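Local coordinates for protein glucokinase (Enterococcus faecalis, PDB 2QM1) that probably phosphorylates glucose at the expense of ATP, as a zinc-containing, magnesium-binding member of the ROK family of sugar kinases, at residues S192-S204 with I217-F229. Sequence-based numbering, arbitrary orientation.
Sequences SATGVVRVARHLS and IDDGQDVSSKDVF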
ATOM      1  N   SER B 192      -7.072  -0.002  19.518  1.00 42.08           N
ATOM      2  CA  SER B 192      -7.990   1.126  19.747  1.00 44.02           C
ATOM      3  C   SER B 192      -8.000   1.342  21.273  1.00 44.63           C
ATOM      4  O   SER B 192      -7.459   0.512  22.005  1.00 45.50           O
ATOM      5  CB  SER B 192      -9.388   0.793  19.309  1.00 43.29           C
ATOM      6  OG  SER B 192      -9.858  -0.331  20.036  1.00 42.61           O
ATOM      7  N   ALA B 193      -8.654   2.400  21.739  1.00 45.61           N
ATOM      8  CA  ALA B 193      -8.828   2.665  23.197  1.00 47.40           C
ATOM      9  C   ALA B 193      -9.289   1.430  23.951  1.00 48.08           C
ATOM     10  O   ALA B 193      -8.749   1.066  24.995  1.00 48.22           O
ATOM     11  CB  ALA B 193      -9.824   3.784  23.410  1.00 48.00           C
ATOM     12  N   THR B 194     -10.288   0.784  23.358  1.00 47.89           N
ATOM     13  CA  THR B 194     -10.871  -0.445  23.808  1.00 47.99           C
ATOM     14  C   THR B 194      -9.988  -1.697  23.582  1.00 46.76           C
ATOM     15  O   THR B 194     -10.027  -2.628  24.361  1.00 46.07           O
ATOM     16  CB  THR B 194     -12.244  -0.580  23.058  1.00 48.60           C
ATOM     17  OG1 THR B 194     -13.316  -0.161  23.918  1.00 51.52           O
ATOM     18  CG2 THR B 194     -12.495  -1.972  22.514  1.00 48.69           C
ATOM     19  N   GLY B 195      -9.223  -1.717  22.501  1.00 45.87           N
ATOM     20  CA  GLY B 195      -8.334  -2.843  22.204  1.00 45.86           C
ATOM     21  C   GLY B 195      -7.207  -2.995  23.204  1.00 44.19           C
ATOM     22  O   GLY B 195      -6.850  -4.090  23.568  1.00 45.88           O
ATOM     23  N   VAL B 196      -6.649  -1.890  23.656  1.00 44.65           N
ATOM     24  CA  VAL B 196      -5.560  -1.907  24.635  1.00 43.18           C
ATOM     25  C   VAL B 196      -5.996  -2.542  25.970  1.00 43.42           C
ATOM     26  O   VAL B 196      -5.285  -3.361  26.551  1.00 42.59           O
ATOM     27  CB  VAL B 196      -5.014  -0.502  24.883  1.00 43.36           C
ATOM     28  CG1 VAL B 196      -4.016  -0.498  26.108  1.00 44.39           C
ATOM     29  CG2 VAL B 196      -4.343   0.082  23.633  1.00 42.83           C
ATOM     30  N   VAL B 197      -7.183  -2.146  26.428  1.00 43.07           N
ATOM     31  CA  VAL B 197      -7.859  -2.722  27.575  1.00 41.74           C
ATOM     32  C   VAL B 197      -8.085  -4.200  27.323  1.00 41.43           C
ATOM     33  O   VAL B 197      -7.787  -5.040  28.172  1.00 41.41           O
ATOM     34  CB  VAL B 197      -9.224  -1.970  27.809  1.00 41.84           C
ATOM     35  CG1 VAL B 197     -10.248  -2.795  28.737  1.00 41.95           C
ATOM     36  CG2 VAL B 197      -8.973  -0.569  28.338  1.00 40.67           C
ATOM     37  N   ARG B 198      -8.601  -4.552  26.156  1.00 41.20           N
ATOM     38  CA  ARG B 198      -8.815  -5.963  25.890  1.00 42.60           C
ATOM     39  C   ARG B 198      -7.490  -6.727  25.953  1.00 41.52           C
ATOM     40  O   ARG B 198      -7.432  -7.799  26.512  1.00 43.51           O
ATOM     41  CB  ARG B 198      -9.516  -6.157  24.551  1.00 43.13           C
ATOM     42  CG  ARG B 198     -10.089  -7.530  24.312  1.00 49.08           C
ATOM     43  CD  ARG B 198     -11.194  -7.414  23.243  1.00 53.73           C
ATOM     44  NE  ARG B 198     -10.791  -6.426  22.260  1.00 56.27           N
ATOM     45  CZ  ARG B 198     -11.525  -5.408  21.804  1.00 57.94           C
ATOM     46  NH1 ARG B 198     -12.790  -5.204  22.175  1.00 55.66           N
ATOM     47  NH2 ARG B 198     -10.967  -4.594  20.925  1.00 57.33           N
ATOM     48  N   VAL B 199      -6.413  -6.163  25.428  1.00 40.94           N
ATOM     49  CA  VAL B 199      -5.124  -6.861  25.472  1.00 40.51           C
ATOM     50  C   VAL B 199      -4.711  -6.988  26.942  1.00 41.09           C
ATOM     51  O   VAL B 199      -4.084  -7.962  27.346  1.00 41.05           O
ATOM     52  CB  VAL B 199      -4.025  -6.081  24.696  1.00 39.36           C
ATOM     53  CG1 VAL B 199      -2.631  -6.480  25.156  1.00 37.93           C
ATOM     54  CG2 VAL B 199      -4.184  -6.265  23.154  1.00 38.33           C
ATOM     55  N   ALA B 200      -5.011  -5.956  27.731  1.00 41.30           N
ATOM     56  CA  ALA B 200      -4.602  -5.982  29.129  1.00 42.14           C
ATOM     57  C   ALA B 200      -5.470  -6.996  29.925  1.00 42.43           C
ATOM     58  O   ALA B 200      -4.939  -7.752  30.743  1.00 42.75           O
ATOM     59  CB  ALA B 200      -4.639  -4.552  29.728  1.00 40.63           C
ATOM     60  N   ARG B 201      -6.779  -7.007  29.637  0.60 43.06           N
ATOM     61  CA  ARG B 201      -7.765  -7.962  30.213  0.60 43.97           C
ATOM     62  C   ARG B 201      -7.368  -9.409  30.033  0.60 45.37           C
ATOM     63  O   ARG B 201      -7.789 -10.274  30.800  0.60 46.36           O
ATOM     64  CB  ARG B 201      -9.159  -7.778  29.579  0.60 42.72           C
ATOM     65  CG  ARG B 201     -10.121  -7.082  30.461  0.60 39.28           C
ATOM     66  CD  ARG B 201     -11.243  -6.441  29.675  0.60 37.23           C
ATOM     67  NE  ARG B 201     -11.909  -5.451  30.482  0.60 32.08           N
ATOM     68  CZ  ARG B 201     -13.014  -4.811  30.135  0.60 33.23           C
ATOM     69  NH1 ARG B 201     -13.617  -5.066  28.978  0.60 32.91           N
ATOM     70  NH2 ARG B 201     -13.529  -3.929  30.965  0.60 30.79           N
ATOM     71  N   HIS B 202      -6.567  -9.671  29.008  1.00 46.78           N
ATOM     72  CA  HIS B 202      -6.201 -11.030  28.678  1.00 48.43           C
ATOM     73  C   HIS B 202      -4.793 -11.433  29.017  1.00 48.00           C
ATOM     74  O   HIS B 202      -4.535 -12.598  29.178  1.00 49.20           O
ATOM     75  CB  HIS B 202      -6.645 -11.357  27.253  1.00 48.97           C
ATOM     76  CG  HIS B 202      -8.140 -11.423  27.128  1.00 51.52           C
ATOM     77  ND1 HIS B 202      -8.867 -12.537  27.497  1.00 53.85           N
ATOM     78  CD2 HIS B 202      -9.044 -10.498  26.732  1.00 52.34           C
ATOM     79  CE1 HIS B 202     -10.152 -12.304  27.312  1.00 54.58           C
ATOM     80  NE2 HIS B 202     -10.286 -11.072  26.852  1.00 56.92           N
ATOM     81  N   LEU B 203      -3.914 -10.457  29.200  1.00 48.71           N
ATOM     82  CA  LEU B 203      -2.564 -10.684  29.679  1.00 48.26           C
ATOM     83  C   LEU B 203      -2.480 -10.730  31.199  1.00 49.11           C
ATOM     84  O   LEU B 203      -1.447 -11.091  31.765  1.00 48.72           O
ATOM     85  CB  LEU B 203      -1.659  -9.564  29.189  1.00 48.72           C
ATOM     86  CG  LEU B 203      -1.125  -9.536  27.774  1.00 47.63           C
ATOM     87  CD1 LEU B 203      -0.264  -8.302  27.648  1.00 49.99           C
ATOM     88  CD2 LEU B 203      -0.254 -10.720  27.606  1.00 50.82           C
ATOM     89  N   SER B 204      -3.558 -10.305  31.849  1.00 49.67           N
ATOM     90  CA  SER B 204      -3.629 -10.194  33.303  1.00 50.87           C
ATOM     91  C   SER B 204      -3.277 -11.525  33.965  1.00 50.85           C
ATOM     92  O   SER B 204      -2.500 -11.574  34.907  1.00 50.77           O
ATOM     93  CB  SER B 204      -5.024  -9.726  33.720  1.00 50.20           C
ATOM     94  OG  SER B 204      -5.309 -10.071  35.058  1.00 52.67           O
ATOM     95  N   ILE B 217      -7.709  -2.853  35.842  1.00 44.32           N
ATOM     96  CA  ILE B 217      -8.136  -3.698  34.723  1.00 44.55           C
ATOM     97  C   ILE B 217      -9.020  -4.836  35.255  1.00 44.70           C
ATOM     98  O   ILE B 217     -10.160  -5.036  34.799  1.00 43.42           O
ATOM     99  CB  ILE B 217      -6.905  -4.249  33.937  1.00 45.25           C
ATOM    100  CG1 ILE B 217      -6.217  -3.113  33.143  1.00 44.51           C
ATOM    101  CG2 ILE B 217      -7.275  -5.439  33.054  1.00 43.77           C
ATOM    102  CD1 ILE B 217      -7.014  -2.448  31.962  1.00 43.73           C
ATOM    103  N   ASP B 218      -8.505  -5.524  36.265  1.00 44.78           N
ATOM    104  CA  ASP B 218      -9.169  -6.668  36.817  1.00 46.32           C
ATOM    105  C   ASP B 218     -10.515  -6.325  37.463  1.00 47.55           C
ATOM    106  O   ASP B 218     -11.445  -7.156  37.448  1.00 46.79           O
ATOM    107  CB  ASP B 218      -8.247  -7.381  37.788  1.00 46.37           C
ATOM    108  CG  ASP B 218      -7.180  -8.211  37.075  1.00 46.75           C
ATOM    109  OD1 ASP B 218      -7.379  -8.624  35.913  1.00 45.76           O
ATOM    110  OD2 ASP B 218      -6.148  -8.473  37.703  1.00 48.54           O
ATOM    111  N   ASP B 219     -10.606  -5.095  37.984  1.00 48.39           N
ATOM    112  CA  ASP B 219     -11.836  -4.512  38.549  1.00 49.84           C
ATOM    113  C   ASP B 219     -12.890  -4.127  37.511  1.00 50.15           C
ATOM    114  O   ASP B 219     -14.000  -3.724  37.873  1.00 50.57           O
ATOM    115  CB  ASP B 219     -11.504  -3.220  39.285  1.00 49.99           C
ATOM    116  CG  ASP B 219     -10.853  -3.444  40.634  1.00 53.33           C
ATOM    117  OD1 ASP B 219     -11.014  -4.528  41.243  1.00 52.26           O
ATOM    118  OD2 ASP B 219     -10.186  -2.481  41.090  1.00 58.15           O
ATOM    119  N   GLY B 220     -12.539  -4.158  36.239  1.00 50.84           N
ATOM    120  CA  GLY B 220     -13.487  -3.784  35.211  1.00 52.50           C
ATOM    121  C   GLY B 220     -13.407  -2.350  34.703  1.00 53.67           C
ATOM    122  O   GLY B 220     -14.308  -1.880  33.987  1.00 53.85           O
ATOM    123  N   GLN B 221     -12.334  -1.650  35.047  0.50 53.56           N
ATOM    124  CA  GLN B 221     -12.182  -0.272  34.602  0.50 53.83           C
ATOM    125  C   GLN B 221     -11.787  -0.181  33.125  0.50 54.82           C
ATOM    126  O   GLN B 221     -10.952  -0.957  32.637  0.50 54.81           O
ATOM    127  CB  GLN B 221     -11.179   0.479  35.474  0.50 53.76           C
ATOM    128  CG  GLN B 221     -11.576   0.654  36.946  0.50 52.57           C
ATOM    129  CD  GLN B 221     -10.630   1.590  37.673  0.50 52.88           C
ATOM    130  OE1 GLN B 221     -10.366   1.432  38.861  0.50 51.86           O
ATOM    131  NE2 GLN B 221     -10.097   2.560  36.951  0.50 52.26           N
ATOM    132  N   ASP B 222     -12.403   0.767  32.421  1.00 55.70           N
ATOM    133  CA  ASP B 222     -12.033   1.076  31.046  1.00 56.89           C
ATOM    134  C   ASP B 222     -11.001   2.191  31.013  1.00 57.17           C
ATOM    135  O   ASP B 222     -11.253   3.318  30.543  1.00 57.22           O
ATOM    136  CB  ASP B 222     -13.272   1.433  30.252  1.00 57.84           C
ATOM    137  CG  ASP B 222     -14.249   0.294  30.216  1.00 58.69           C
ATOM    138  OD1 ASP B 222     -15.317   0.416  30.837  1.00 59.74           O
ATOM    139  OD2 ASP B 222     -13.912  -0.739  29.602  1.00 62.50           O
ATOM    140  N   VAL B 223      -9.826   1.836  31.527  1.00 57.20           N
ATOM    141  CA  VAL B 223      -8.693   2.740  31.641  1.00 56.59           C
ATOM    142  C   VAL B 223      -8.261   3.199  30.281  1.00 56.16           C
ATOM    143  O   VAL B 223      -8.182   2.399  29.354  1.00 56.09           O
ATOM    144  CB  VAL B 223      -7.520   2.060  32.369  1.00 56.69           C
ATOM    145  CG1 VAL B 223      -6.437   3.087  32.651  1.00 57.09           C
ATOM    146  CG2 VAL B 223      -8.016   1.457  33.670  1.00 54.79           C
ATOM    147  N   SER B 224      -7.996   4.496  30.153  1.00 55.90           N
ATOM    148  CA  SER B 224      -7.579   5.038  28.865  1.00 55.90           C
ATOM    149  C   SER B 224      -6.213   4.462  28.440  1.00 55.84           C
ATOM    150  O   SER B 224      -5.454   3.970  29.274  1.00 54.48           O
ATOM    151  CB  SER B 224      -7.525   6.560  28.932  1.00 56.02           C
ATOM    152  OG  SER B 224      -6.391   6.961  29.667  1.00 56.48           O
ATOM    153  N   SER B 225      -5.933   4.496  27.136  1.00 56.24           N
ATOM    154  CA  SER B 225      -4.622   4.091  26.602  1.00 57.27           C
ATOM    155  C   SER B 225      -3.507   4.974  27.173  1.00 58.06           C
ATOM    156  O   SER B 225      -2.426   4.477  27.493  1.00 57.87           O
ATOM    157  CB  SER B 225      -4.609   4.172  25.076  1.00 57.28           C
ATOM    158  OG  SER B 225      -5.406   3.157  24.499  1.00 56.03           O
ATOM    159  N   LYS B 226      -3.808   6.271  27.287  0.50 58.57           N
ATOM    160  CA  LYS B 226      -2.927   7.273  27.895  0.50 59.11           C
ATOM    161  C   LYS B 226      -2.469   6.843  29.287  0.50 58.49           C
ATOM    162  O   LYS B 226      -1.266   6.775  29.558  0.50 58.48           O
ATOM    163  CB  LYS B 226      -3.645   8.622  27.972  0.50 59.02           C
ATOM    164  CG  LYS B 226      -4.103   9.175  26.609  0.50 60.95           C
ATOM    165  CD  LYS B 226      -4.923  10.469  26.745  0.50 60.66           C
ATOM    166  CE  LYS B 226      -5.583  10.837  25.410  0.50 62.11           C
ATOM    167  NZ  LYS B 226      -5.661  12.309  25.189  0.50 61.41           N
ATOM    168  N   ASP B 227      -3.434   6.543  30.156  1.00 58.04           N
ATOM    169  CA  ASP B 227      -3.156   6.039  31.528  1.00 57.30           C
ATOM    170  C   ASP B 227      -2.328   4.750  31.509  1.00 54.86           C
ATOM    171  O   ASP B 227      -1.450   4.588  32.336  1.00 54.71           O
ATOM    172  CB  ASP B 227      -4.430   5.798  32.373  1.00 58.42           C
ATOM    173  CG  ASP B 227      -5.131   7.083  32.794  1.00 61.98           C
ATOM    174  OD1 ASP B 227      -5.491   7.891  31.910  1.00 65.62           O
ATOM    175  OD2 ASP B 227      -5.367   7.261  34.014  1.00 65.50           O
ATOM    176  N   VAL B 228      -2.621   3.852  30.567  1.00 52.93           N
ATOM    177  CA  VAL B 228      -1.896   2.573  30.414  1.00 50.75           C
ATOM    178  C   VAL B 228      -0.433   2.810  30.104  1.00 50.68           C
ATOM    179  O   VAL B 228       0.441   2.240  30.739  1.00 49.83           O
ATOM    180  CB  VAL B 228      -2.538   1.660  29.330  1.00 50.20           C
ATOM    181  CG1 VAL B 228      -1.615   0.535  28.948  1.00 47.14           C
ATOM    182  CG2 VAL B 228      -3.897   1.128  29.819  1.00 47.96           C
ATOM    183  N   PHE B 229      -0.196   3.676  29.130  1.00 50.98           N
ATOM    184  CA  PHE B 229       1.143   4.142  28.791  1.00 51.71           C
ATOM    185  C   PHE B 229       1.808   4.906  29.953  1.00 52.01           C
ATOM    186  O   PHE B 229       2.985   4.679  30.244  1.00 52.01           O
ATOM    187  CB  PHE B 229       1.137   4.917  27.447  1.00 50.69           C
ATOM    188  CG  PHE B 229       1.108   4.011  26.231  1.00 51.50           C
ATOM    189  CD1 PHE B 229       2.277   3.736  25.521  1.00 50.55           C
ATOM    190  CD2 PHE B 229      -0.087   3.401  25.813  1.00 50.43           C
ATOM    191  CE1 PHE B 229       2.268   2.877  24.439  1.00 50.31           C
ATOM    192  CE2 PHE B 229      -0.109   2.529  24.732  1.00 49.70           C
ATOM    193  CZ  PHE B 229       1.069   2.264  24.037  1.00 50.67           C
TER
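In the helical part of this ROK-family kinase, helix 193-203 packs against the end of helix 212-218, the turn after it and the start of helix 225-233; its axis and that of 225-229 approach to 9.9 Å at 47°. Val196 and Val228 meet tip to tip, CG1 to CG1 at 3.9 Å. With Val196 CG1 anti to the backbone N (chi1 170°), CG2 is left beside that N, where it meets Ser225 OG at 3.4 Å. Val197 CG2 lies 3.2 Å from Val223 O. One turn further along helix 193-203, Ile217 CD1 touches Ala200 CB at 3.9 Å, while its CG2 rests on the backbone N and CA of Arg201. In one of two Arg201 conformers, NH2 lies 3.5 Å from Asp222 OD2, a long, doubtful salt bridge; guanidinium and carboxylate planes stand 67° apart and no N-H points at the oxygen, so any attraction is probably of charge alone. Ser204 OG donates to the syn lone pair of Asp218 OD1 at 2.7 Å, and Lys214 pairs with OD2. Gly220 closes helix 212-218 in a Schellman motif. Helix 237-261 also packs on helix 193-203, Val246 touching Val196 and Val242 touching Ala200, while Ala193 is backbone-bonded to Gly143, just beyond strand 137-142.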